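Side-chain contact in phosphodiesterase (Salpingoeca rosetta, PDB 7CJ3), which is a membrane protein whose transmembrane domain, the part modelled here, has a bacteriorhodopsin-like helical fold and carries retinal: residues N44-A47 / S48-F52. Sequence-based numbering, arbitrary orientation.
Sequences NPEA and SRRVF
E46 reaches R49 and R50 in a local salt-bridge network on the first turns of helix 45-54, a short surface helix that joins the long helices 17-41 and 58-81 of this bacteriorhodopsin-like domain. N44 is the N-cap: its OD1 accepts from A47 N at 3.3 Å, with the donor standing well above the plane of the amide carbonyl. From there the helical ladder runs regularly, S48 N to N44 O (3.1 Å), R49 N to P45 O, R50 N to E46 O and V51 N to A47 O (3.0 Å). On the inner side the buried S48 hydroxyl hydrogen-bonds with OD1 of N113, while A47 and V51 both rest on F116. The charges gather on the exposed side. With chi1 at -172° the E46 side chain sets CG opposite its own N, and a bend at chi2 brings the carboxylate alongside the R49 side chain. One oxygen serves both arginines. OE2 of E46 sits 3.5 Å from NH2 of R50, over a face of that guanidinium, a purely electrostatic pairing. Toward R49, E46 OE2 offers its syn lone pair to R49 NH1, 2.9 Å away, with the carboxylate and guanidinium planes nearly perpendicular at 85°.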
loop_
_atom_site.group_PDB
_atom_site.type_symbol
_atom_site.label_atom_id
_atom_site.label_comp_id
_atom_site.label_asym_id
_atom_site.label_seq_id
_atom_site.Cartn_x
_atom_site.Cartn_y
_atom_site.Cartn_z
ATOM N N ASN B 44 6.794 -29.818 -0.455
ATOM C CA ASN B 44 7.746 -30.468 0.489
ATOM C C ASN B 44 8.002 -29.473 1.627
ATOM O O ASN B 44 8.763 -28.509 1.456
ATOM C CB ASN B 44 9.044 -30.893 -0.226
ATOM C CG ASN B 44 10.042 -31.600 0.670
ATOM O OD1 ASN B 44 10.087 -31.419 1.889
ATOM N ND2 ASN B 44 10.951 -32.320 0.049
ATOM N N PRO B 45 7.359 -29.661 2.802
ATOM C CA PRO B 45 7.434 -28.716 3.923
ATOM C C PRO B 45 8.833 -28.500 4.515
ATOM O O PRO B 45 9.103 -27.392 4.935
ATOM C CB PRO B 45 6.566 -29.349 5.019
ATOM C CG PRO B 45 5.643 -30.281 4.285
ATOM C CD PRO B 45 6.449 -30.770 3.106
ATOM N N GLU B 46 9.652 -29.555 4.575
ATOM C CA GLU B 46 11.064 -29.509 5.050
ATOM C C GLU B 46 11.871 -28.592 4.109
ATOM O O GLU B 46 12.749 -27.844 4.587
ATOM C CB GLU B 46 11.647 -30.930 5.080
ATOM C CG GLU B 46 13.019 -31.014 5.721
ATOM C CD GLU B 46 13.014 -30.645 7.197
ATOM O OE1 GLU B 46 12.183 -31.199 7.932
ATOM O OE2 GLU B 46 13.796 -29.764 7.588
ATOM N N ALA B 47 11.573 -28.648 2.809
ATOM C CA ALA B 47 12.194 -27.818 1.759
ATOM C C ALA B 47 11.828 -26.352 2.007
ATOM O O ALA B 47 12.779 -25.549 2.059
ATOM C CB ALA B 47 11.778 -28.290 0.378
ATOM N N SER B 48 10.539 -26.014 2.178
ATOM C CA SER B 48 10.107 -24.601 2.366
ATOM C C SER B 48 10.642 -24.063 3.690
ATOM O O SER B 48 11.024 -22.888 3.720
ATOM C CB SER B 48 8.664 -24.327 2.188
ATOM O OG SER B 48 7.913 -25.504 2.151
ATOM N N ARG B 49 10.708 -24.883 4.733
ATOM C CA ARG B 49 11.278 -24.497 6.053
ATOM C C ARG B 49 12.735 -24.039 5.845
ATOM O O ARG B 49 13.109 -22.993 6.409
ATOM C CB ARG B 49 11.121 -25.664 7.034
ATOM C CG ARG B 49 11.647 -25.436 8.442
ATOM C CD ARG B 49 12.473 -26.654 8.837
ATOM N NE ARG B 49 12.921 -26.655 10.224
ATOM C CZ ARG B 49 13.890 -27.437 10.723
ATOM N NH1 ARG B 49 14.549 -28.290 9.957
ATOM N NH2 ARG B 49 14.209 -27.363 12.003
ATOM N N ARG B 50 13.516 -24.769 5.044
ATOM C CA ARG B 50 14.954 -24.480 4.772
ATOM C C ARG B 50 15.096 -23.221 3.899
ATOM O O ARG B 50 16.074 -22.458 4.112
ATOM C CB ARG B 50 15.670 -25.686 4.160
ATOM C CG ARG B 50 15.906 -26.811 5.157
ATOM C CD ARG B 50 17.358 -27.245 5.254
ATOM N NE ARG B 50 17.459 -28.295 6.261
ATOM C CZ ARG B 50 17.031 -29.545 6.105
ATOM N NH1 ARG B 50 16.494 -29.935 4.961
ATOM N NH2 ARG B 50 17.151 -30.413 7.097
ATOM N N VAL B 51 14.171 -23.007 2.958
ATOM C CA VAL B 51 14.173 -21.823 2.050
ATOM C C VAL B 51 13.967 -20.576 2.895
ATOM O O VAL B 51 14.771 -19.618 2.731
ATOM C CB VAL B 51 13.129 -21.930 0.927
ATOM C CG1 VAL B 51 12.824 -20.582 0.309
ATOM C CG2 VAL B 51 13.600 -22.883 -0.160
ATOM N N PHE B 52 12.949 -20.597 3.755
ATOM C CA PHE B 52 12.557 -19.446 4.614
ATOM C C PHE B 52 13.573 -19.282 5.753
ATOM O O PHE B 52 13.652 -18.180 6.278
ATOM C CB PHE B 52 11.104 -19.583 5.086
ATOM C CG PHE B 52 10.069 -19.352 4.010
ATOM C CD1 PHE B 52 9.992 -18.140 3.338
ATOM C CD2 PHE B 52 9.153 -20.341 3.673
ATOM C CE1 PHE B 52 9.053 -17.936 2.338
ATOM C CE2 PHE B 52 8.194 -20.132 2.691
ATOM C CZ PHE B 52 8.145 -18.935 2.017
#